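Local structure of metallo-beta-lactamase domain-containing protein (2AZ4) at residues I101-K114 with F140-I153. The protein is of unknown function but carries a two-zinc metallo-beta-lactamase-type site and may be an RNA-binding exonuclease. Numbering follows the deposited sequence.
Sequences INYLDPAVPLYTLK and FTREMIGLNKNDVI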
ATOM      1  N   ILE A 101     -12.838   3.487   0.304  1.00 15.58           N
ATOM      2  CA  ILE A 101     -13.240   3.893   1.665  1.00 15.81           C
ATOM      3  C   ILE A 101     -14.329   4.997   1.656  1.00 16.90           C
ATOM      4  O   ILE A 101     -15.143   5.069   2.577  1.00 16.39           O
ATOM      5  CB  ILE A 101     -12.065   4.296   2.595  1.00 15.99           C
ATOM      6  CG1 ILE A 101     -11.244   5.455   1.983  1.00 14.62           C
ATOM      7  CG2 ILE A 101     -11.199   3.054   2.950  1.00 15.78           C
ATOM      8  CD1 ILE A 101     -10.412   6.159   3.016  1.00 16.29           C
ATOM      9  N   ASN A 102     -14.376   5.819   0.601  1.00 16.73           N
ATOM     10  CA  ASN A 102     -15.388   6.887   0.568  1.00 16.98           C
ATOM     11  C   ASN A 102     -16.807   6.355   0.412  1.00 17.75           C
ATOM     12  O   ASN A 102     -17.778   7.082   0.662  1.00 17.16           O
ATOM     13  CB  ASN A 102     -15.118   7.918  -0.518  1.00 16.56           C
ATOM     14  CG  ASN A 102     -13.985   8.866  -0.166  1.00 17.12           C
ATOM     15  OD1 ASN A 102     -13.352   9.458  -1.061  1.00 17.87           O
ATOM     16  ND2 ASN A 102     -13.754   9.062   1.108  1.00 12.19           N
ATOM     17  N   TYR A 103     -16.925   5.089   0.015  1.00 17.58           N
ATOM     18  CA  TYR A 103     -18.248   4.445  -0.053  1.00 18.97           C
ATOM     19  C   TYR A 103     -18.687   3.823   1.275  1.00 18.19           C
ATOM     20  O   TYR A 103     -19.833   3.372   1.419  1.00 19.42           O
ATOM     21  CB  TYR A 103     -18.273   3.382  -1.156  1.00 19.05           C
ATOM     22  CG  TYR A 103     -18.392   3.930  -2.562  1.00 20.57           C
ATOM     23  CD1 TYR A 103     -18.578   5.304  -2.811  1.00 22.15           C
ATOM     24  CD2 TYR A 103     -18.321   3.065  -3.655  1.00 21.75           C
ATOM     25  CE1 TYR A 103     -18.695   5.789  -4.135  1.00 22.58           C
ATOM     26  CE2 TYR A 103     -18.446   3.530  -4.955  1.00 21.99           C
ATOM     27  CZ  TYR A 103     -18.627   4.879  -5.196  1.00 21.28           C
ATOM     28  OH  TYR A 103     -18.741   5.298  -6.515  1.00 21.46           O
ATOM     29  N   LEU A 104     -17.774   3.769   2.231  1.00 17.49           N
ATOM     30  CA  LEU A 104     -18.099   3.262   3.563  1.00 17.57           C
ATOM     31  C   LEU A 104     -19.036   4.229   4.289  1.00 17.89           C
ATOM     32  O   LEU A 104     -18.738   5.407   4.423  1.00 18.02           O
ATOM     33  CB  LEU A 104     -16.834   3.020   4.396  1.00 16.68           C
ATOM     34  CG  LEU A 104     -17.066   2.431   5.807  1.00 18.05           C
ATOM     35  CD1 LEU A 104     -17.801   1.047   5.833  1.00 17.24           C
ATOM     36  CD2 LEU A 104     -15.793   2.396   6.666  1.00 17.30           C
ATOM     37  N   ASP A 105     -20.175   3.716   4.737  1.00 18.35           N
ATOM     38  CA  ASP A 105     -21.103   4.451   5.600  1.00 19.37           C
ATOM     39  C   ASP A 105     -20.375   5.357   6.629  1.00 19.50           C
ATOM     40  O   ASP A 105     -19.670   4.867   7.509  1.00 19.06           O
ATOM     41  CB  ASP A 105     -21.997   3.435   6.315  1.00 19.55           C
ATOM     42  CG  ASP A 105     -23.151   4.066   7.060  1.00 20.96           C
ATOM     43  OD1 ASP A 105     -23.151   5.296   7.209  1.00 21.81           O
ATOM     44  OD2 ASP A 105     -24.033   3.313   7.542  1.00 23.97           O
ATOM     45  N   PRO A 106     -20.550   6.691   6.515  1.00 19.91           N
ATOM     46  CA  PRO A 106     -19.990   7.672   7.461  1.00 19.46           C
ATOM     47  C   PRO A 106     -20.184   7.308   8.930  1.00 19.19           C
ATOM     48  O   PRO A 106     -19.303   7.590   9.748  1.00 19.11           O
ATOM     49  CB  PRO A 106     -20.758   8.972   7.137  1.00 19.69           C
ATOM     50  CG  PRO A 106     -21.325   8.765   5.776  1.00 19.59           C
ATOM     51  CD  PRO A 106     -21.314   7.323   5.421  1.00 19.84           C
ATOM     52  N   ALA A 107     -21.320   6.695   9.265  1.00 19.00           N
ATOM     53  CA  ALA A 107     -21.610   6.244  10.639  1.00 19.26           C
ATOM     54  C   ALA A 107     -20.772   5.046  11.107  1.00 19.41           C
ATOM     55  O   ALA A 107     -20.641   4.787  12.306  1.00 20.24           O
ATOM     56  CB  ALA A 107     -23.105   5.946  10.796  1.00 19.37           C
ATOM     57  N   VAL A 108     -20.190   4.303  10.175  1.00 18.86           N
ATOM     58  CA  VAL A 108     -19.348   3.169  10.571  1.00 17.87           C
ATOM     59  C   VAL A 108     -17.919   3.689  10.768  1.00 16.85           C
ATOM     60  O   VAL A 108     -17.397   4.309   9.876  1.00 16.68           O
ATOM     61  CB  VAL A 108     -19.396   2.041   9.510  1.00 17.66           C
ATOM     62  CG1 VAL A 108     -18.400   0.906   9.854  1.00 16.47           C
ATOM     63  CG2 VAL A 108     -20.814   1.496   9.403  1.00 17.37           C
ATOM     64  N   PRO A 109     -17.306   3.461  11.958  1.00 16.94           N
ATOM     65  CA  PRO A 109     -15.918   3.895  12.135  1.00 16.06           C
ATOM     66  C   PRO A 109     -14.928   3.126  11.289  1.00 16.68           C
ATOM     67  O   PRO A 109     -15.102   1.928  11.051  1.00 16.04           O
ATOM     68  CB  PRO A 109     -15.643   3.631  13.612  1.00 16.27           C
ATOM     69  CG  PRO A 109     -16.660   2.552  14.017  1.00 16.76           C
ATOM     70  CD  PRO A 109     -17.869   2.875  13.188  1.00 16.19           C
ATOM     71  N   LEU A 110     -13.858   3.816  10.907  1.00 16.31           N
ATOM     72  CA  LEU A 110     -12.812   3.287  10.043  1.00 15.33           C
ATOM     73  C   LEU A 110     -11.493   3.532  10.778  1.00 16.42           C
ATOM     74  O   LEU A 110     -11.153   4.687  11.112  1.00 16.28           O
ATOM     75  CB  LEU A 110     -12.819   3.989   8.680  1.00 15.09           C
ATOM     76  CG  LEU A 110     -11.686   3.675   7.670  1.00 13.66           C
ATOM     77  CD1 LEU A 110     -11.694   2.204   7.309  1.00 11.66           C
ATOM     78  CD2 LEU A 110     -11.810   4.524   6.387  1.00 13.82           C
ATOM     79  N   TYR A 111     -10.778   2.434  11.045  1.00 15.49           N
ATOM     80  CA  TYR A 111      -9.604   2.436  11.919  1.00 16.26           C
ATOM     81  C   TYR A 111      -8.372   2.125  11.106  1.00 16.28           C
ATOM     82  O   TYR A 111      -8.380   1.259  10.234  1.00 16.25           O
ATOM     83  CB  TYR A 111      -9.716   1.401  13.062  1.00 15.93           C
ATOM     84  CG  TYR A 111     -10.815   1.669  14.065  1.00 16.70           C
ATOM     85  CD1 TYR A 111     -10.631   2.590  15.110  1.00 18.03           C
ATOM     86  CD2 TYR A 111     -12.036   1.025  13.963  1.00 17.92           C
ATOM     87  CE1 TYR A 111     -11.619   2.845  16.015  1.00 14.96           C
ATOM     88  CE2 TYR A 111     -13.044   1.262  14.859  1.00 16.43           C
ATOM     89  CZ  TYR A 111     -12.831   2.167  15.886  1.00 18.40           C
ATOM     90  OH  TYR A 111     -13.822   2.406  16.766  1.00 15.80           O
ATOM     91  N   THR A 112      -7.293   2.818  11.410  1.00 15.81           N
ATOM     92  CA  THR A 112      -6.057   2.560  10.723  1.00 15.52           C
ATOM     93  C   THR A 112      -4.939   3.151  11.573  1.00 16.29           C
ATOM     94  O   THR A 112      -5.225   3.891  12.494  1.00 16.33           O
ATOM     95  CB  THR A 112      -6.080   3.117   9.265  1.00 15.45           C
ATOM     96  OG1 THR A 112      -5.019   2.511   8.526  1.00 15.04           O
ATOM     97  CG2 THR A 112      -5.949   4.646   9.214  1.00 14.76           C
ATOM     98  N   LEU A 113      -3.680   2.812  11.312  1.00 15.84           N
ATOM     99  CA  LEU A 113      -2.648   3.524  12.048  1.00 16.49           C
ATOM    100  C   LEU A 113      -2.637   4.977  11.570  1.00 17.21           C
ATOM    101  O   LEU A 113      -2.894   5.255  10.394  1.00 16.66           O
ATOM    102  CB  LEU A 113      -1.272   2.880  11.910  1.00 16.13           C
ATOM    103  CG  LEU A 113      -1.086   1.518  12.619  1.00 16.95           C
ATOM    104  CD1 LEU A 113       0.292   1.004  12.357  1.00 15.08           C
ATOM    105  CD2 LEU A 113      -1.356   1.563  14.151  1.00 17.93           C
ATOM    106  N   LYS A 114      -2.355   5.900  12.485  1.00 17.25           N
ATOM    107  CA  LYS A 114      -2.367   7.332  12.172  1.00 17.72           C
ATOM    108  C   LYS A 114      -1.520   7.735  10.952  1.00 17.24           C
ATOM    109  O   LYS A 114      -1.927   8.623  10.204  1.00 17.58           O
ATOM    110  CB  LYS A 114      -2.039   8.187  13.418  1.00 17.76           C
ATOM    111  CG  LYS A 114      -0.617   8.095  13.910  1.00 18.45           C
ATOM    112  CD  LYS A 114      -0.454   8.770  15.288  1.00 19.17           C
ATOM    113  CE  LYS A 114       0.964   8.587  15.855  1.00 18.27           C
ATOM    114  NZ  LYS A 114       1.231   7.150  16.250  1.00 18.68           N
ATOM    115  N   PHE A 140     -12.297  15.129  -1.279  1.00 26.41           N
ATOM    116  CA  PHE A 140     -12.699  14.703   0.064  1.00 24.73           C
ATOM    117  C   PHE A 140     -12.217  13.276   0.400  1.00 23.29           C
ATOM    118  O   PHE A 140     -12.351  12.363  -0.415  1.00 22.24           O
ATOM    119  CB  PHE A 140     -14.212  14.781   0.185  1.00 24.46           C
ATOM    120  CG  PHE A 140     -14.781  14.124   1.421  1.00 24.56           C
ATOM    121  CD1 PHE A 140     -14.995  14.863   2.576  1.00 23.93           C
ATOM    122  CD2 PHE A 140     -15.127  12.775   1.410  1.00 23.50           C
ATOM    123  CE1 PHE A 140     -15.556  14.277   3.709  1.00 25.35           C
ATOM    124  CE2 PHE A 140     -15.677  12.178   2.533  1.00 23.81           C
ATOM    125  CZ  PHE A 140     -15.896  12.928   3.688  1.00 24.81           C
ATOM    126  N   THR A 141     -11.664  13.102   1.598  1.00 22.42           N
ATOM    127  CA  THR A 141     -11.389  11.768   2.134  1.00 21.38           C
ATOM    128  C   THR A 141     -12.183  11.623   3.422  1.00 20.68           C
ATOM    129  O   THR A 141     -12.137  12.505   4.276  1.00 20.73           O
ATOM    130  CB  THR A 141      -9.909  11.546   2.425  1.00 21.50           C
ATOM    131  OG1 THR A 141      -9.144  11.746   1.230  1.00 20.53           O
ATOM    132  CG2 THR A 141      -9.679  10.134   2.923  1.00 21.91           C
ATOM    133  N   ARG A 142     -12.920  10.525   3.550  1.00 18.54           N
ATOM    134  CA  ARG A 142     -13.746  10.293   4.733  1.00 17.85           C
ATOM    135  C   ARG A 142     -12.920  10.144   6.025  1.00 17.84           C
ATOM    136  O   ARG A 142     -11.685   9.954   5.976  1.00 16.33           O
ATOM    137  CB  ARG A 142     -14.713   9.117   4.502  1.00 18.22           C
ATOM    138  CG  ARG A 142     -14.071   7.707   4.535  1.00 18.54           C
ATOM    139  CD  ARG A 142     -14.108   7.135   5.953  1.00 26.60           C
ATOM    140  NE  ARG A 142     -15.379   6.515   6.180  1.00 23.62           N
ATOM    141  CZ  ARG A 142     -15.932   6.180   7.333  1.00 21.46           C
ATOM    142  NH1 ARG A 142     -15.366   6.408   8.515  1.00 20.28           N
ATOM    143  NH2 ARG A 142     -17.114   5.591   7.267  1.00 18.62           N
ATOM    144  N   GLU A 143     -13.591  10.294   7.167  1.00 17.41           N
ATOM    145  CA  GLU A 143     -12.929  10.239   8.478  1.00 18.46           C
ATOM    146  C   GLU A 143     -12.227   8.890   8.705  1.00 17.78           C
ATOM    147  O   GLU A 143     -12.774   7.836   8.342  1.00 17.13           O
ATOM    148  CB  GLU A 143     -13.949  10.468   9.612  1.00 18.73           C
ATOM    149  CG  GLU A 143     -14.644  11.825   9.583  1.00 21.79           C
ATOM    150  CD  GLU A 143     -15.714  11.998  10.666  1.00 21.84           C
ATOM    151  OE1 GLU A 143     -15.946  11.065  11.464  1.00 24.44           O
ATOM    152  OE2 GLU A 143     -16.319  13.093  10.711  1.00 26.46           O
ATOM    153  N   MET A 144     -11.031   8.943   9.299  1.00 16.30           N
ATOM    154  CA  MET A 144     -10.318   7.757   9.785  1.00 14.61           C
ATOM    155  C   MET A 144      -9.912   8.041  11.223  1.00 14.73           C
ATOM    156  O   MET A 144      -9.448   9.139  11.533  1.00 14.61           O
ATOM    157  CB  MET A 144      -9.047   7.485   8.941  1.00 14.51           C
ATOM    158  CG  MET A 144      -9.350   6.891   7.547  1.00 14.67           C
ATOM    159  SD  MET A 144      -7.912   6.661   6.527  1.00  9.62           S
ATOM    160  CE  MET A 144      -8.004   8.128   5.534  1.00 13.52           C
ATOM    161  N   ILE A 145     -10.092   7.058  12.099  1.00 15.76           N
ATOM    162  CA  ILE A 145      -9.555   7.133  13.464  1.00 15.53           C
ATOM    163  C   ILE A 145      -8.120   6.634  13.417  1.00 15.77           C
ATOM    164  O   ILE A 145      -7.875   5.423  13.302  1.00 16.01           O
ATOM    165  CB  ILE A 145     -10.401   6.335  14.449  1.00 14.97           C
ATOM    166  CG1 ILE A 145     -11.816   6.928  14.509  1.00 16.46           C
ATOM    167  CG2 ILE A 145      -9.792   6.374  15.865  1.00 14.63           C
ATOM    168  CD1 ILE A 145     -12.838   6.006  15.184  1.00 17.21           C
ATOM    169  N   GLY A 146      -7.178   7.582  13.447  1.00 15.85           N
ATOM    170  CA  GLY A 146      -5.755   7.266  13.447  1.00 14.88           C
ATOM    171  C   GLY A 146      -5.382   6.714  14.816  1.00 16.00           C
ATOM    172  O   GLY A 146      -5.672   7.345  15.854  1.00 14.45           O
ATOM    173  N   LEU A 147      -4.781   5.521  14.809  1.00 14.33           N
ATOM    174  CA  LEU A 147      -4.386   4.803  16.022  1.00 14.92           C
ATOM    175  C   LEU A 147      -2.861   4.707  16.141  1.00 14.62           C
ATOM    176  O   LEU A 147      -2.137   4.974  15.185  1.00 14.22           O
ATOM    177  CB  LEU A 147      -4.967   3.371  16.001  1.00 14.61           C
ATOM    178  CG  LEU A 147      -6.487   3.248  15.923  1.00 15.18           C
ATOM    179  CD1 LEU A 147      -6.856   1.754  15.802  1.00 14.83           C
ATOM    180  CD2 LEU A 147      -7.169   3.925  17.164  1.00 12.69           C
ATOM    181  N   ASN A 148      -2.405   4.351  17.335  1.00 15.62           N
ATOM    182  CA  ASN A 148      -1.013   4.158  17.647  1.00 16.68           C
ATOM    183  C   ASN A 148      -0.654   2.686  17.503  1.00 16.73           C
ATOM    184  O   ASN A 148      -1.513   1.813  17.511  1.00 17.18           O
ATOM    185  CB  ASN A 148      -0.727   4.637  19.094  1.00 16.89           C
ATOM    186  CG  ASN A 148      -1.081   6.098  19.305  1.00 18.26           C
ATOM    187  OD1 ASN A 148      -1.831   6.452  20.226  1.00 22.17           O
ATOM    188  ND2 ASN A 148      -0.544   6.952  18.459  1.00 16.43           N
ATOM    189  N   LYS A 149       0.621   2.398  17.363  1.00 17.47           N
ATOM    190  CA  LYS A 149       1.031   1.016  17.253  1.00 18.58           C
ATOM    191  C   LYS A 149       0.538   0.167  18.437  1.00 19.24           C
ATOM    192  O   LYS A 149       0.572   0.596  19.603  1.00 18.95           O
ATOM    193  CB  LYS A 149       2.543   0.948  17.098  1.00 18.63           C
ATOM    194  CG  LYS A 149       3.027   1.629  15.817  1.00 20.24           C
ATOM    195  CD  LYS A 149       4.523   1.891  15.912  1.00 24.42           C
ATOM    196  CE  LYS A 149       5.141   2.003  14.542  1.00 26.88           C
ATOM    197  NZ  LYS A 149       6.558   2.373  14.705  1.00 29.92           N
ATOM    198  N   ASN A 150       0.064  -1.025  18.103  1.00 19.40           N
ATOM    199  CA  ASN A 150      -0.416  -2.025  19.066  1.00 20.28           C
ATOM    200  C   ASN A 150      -1.667  -1.618  19.856  1.00 20.56           C
ATOM    201  O   ASN A 150      -1.960  -2.222  20.889  1.00 20.78           O
ATOM    202  CB  ASN A 150       0.706  -2.484  20.007  1.00 20.58           C
ATOM    203  CG  ASN A 150       1.986  -2.862  19.263  1.00 21.76           C
ATOM    204  OD1 ASN A 150       2.000  -3.766  18.439  1.00 24.90           O
ATOM    205  ND2 ASN A 150       3.061  -2.169  19.562  1.00 23.84           N
ATOM    206  N   ASP A 151      -2.410  -0.616  19.378  1.00 20.74           N
ATOM    207  CA  ASP A 151      -3.688  -0.257  20.031  1.00 20.94           C
ATOM    208  C   ASP A 151      -4.677  -1.394  19.852  1.00 20.87           C
ATOM    209  O   ASP A 151      -4.635  -2.096  18.830  1.00 20.26           O
ATOM    210  CB  ASP A 151      -4.306   1.020  19.439  1.00 21.20           C
ATOM    211  CG  ASP A 151      -3.618   2.306  19.912  1.00 23.93           C
ATOM    212  OD1 ASP A 151      -2.835   2.283  20.893  1.00 24.92           O
ATOM    213  OD2 ASP A 151      -3.881   3.364  19.296  1.00 24.52           O
ATOM    214  N   VAL A 152      -5.562  -1.559  20.840  1.00 20.48           N
ATOM    215  CA  VAL A 152      -6.594  -2.562  20.814  1.00 20.93           C
ATOM    216  C   VAL A 152      -7.949  -1.834  20.746  1.00 20.59           C
ATOM    217  O   VAL A 152      -8.251  -0.933  21.555  1.00 19.62           O
ATOM    218  CB  VAL A 152      -6.517  -3.510  22.062  1.00 21.37           C
ATOM    219  CG1 VAL A 152      -7.664  -4.537  22.072  1.00 21.44           C
ATOM    220  CG2 VAL A 152      -5.166  -4.229  22.114  1.00 21.66           C
ATOM    221  N   ILE A 153      -8.733  -2.203  19.754  1.00 20.70           N
ATOM    222  CA  ILE A 153     -10.096  -1.695  19.603  1.00 21.12           C
ATOM    223  C   ILE A 153     -11.055  -2.822  19.921  1.00 21.96           C
ATOM    224  O   ILE A 153     -10.850  -3.958  19.476  1.00 22.33           O
ATOM    225  CB  ILE A 153     -10.361  -1.170  18.158  1.00 20.97           C
ATOM    226  CG1 ILE A 153      -9.382  -0.032  17.777  1.00 20.55           C
ATOM    227  CG2 ILE A 153     -11.819  -0.731  17.960  1.00 20.32           C
ATOM    228  CD1 ILE A 153      -9.343   1.187  18.751  1.00 18.19           C
TER
HETATM  229  O   HOH W   1     -14.212   6.914  11.267  1.00 19.47           O
HETATM  230  O   HOH W   2       0.703   4.911  14.810  1.00 21.27           O
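R142, just before the edge strand of the beta-alpha-beta unit formed by strand 110-113, helix 114-123 and strand 145-147, reaches across to L104 and the type I turn D105-V108. Its NH2 donates to V108 O at 2.9 Å and, almost straight (169°), to L104 O, arriving there from above the carbonyl plane. NH1 bonds E143 O in its own segment and only weakly V108 O, so both terminal nitrogens are held and the guanidinium is fixed in rotation; NE is buried without a partner. The chain gets there by bends at chi2 (91°) and chi3 (84°), and L104 CD2 lies over one face of the planar group, toward its rim.

Beyond this, the two strands, linked through the helix, pair in parallel, with 145-147 at the edge of a metallo-beta-lactamase-fold sheet. I145 N donates to L110 O at 2.8 Å, T112 N to I145 O, L147 N to T112 O, and K114 N, in the first turn of the helix, to L147 O. A water joins that same L147 O to K114 NZ.

On one face L110 CD2 packs on M144 CG at 3.6 Å, and M144 SD lies near CG2 of T112, whose hydroxyl bonds L90 O; the T112 side chain is about 6 Å from that of the zinc ligand H92. On the other, Y111 runs alongside I145, CE1 meeting I145 CD1 at 3.5 Å, while I153, from the second sheet, sets CG2 over the tyrosine ring in a CH-pi contact, 4.0 Å from its centroid.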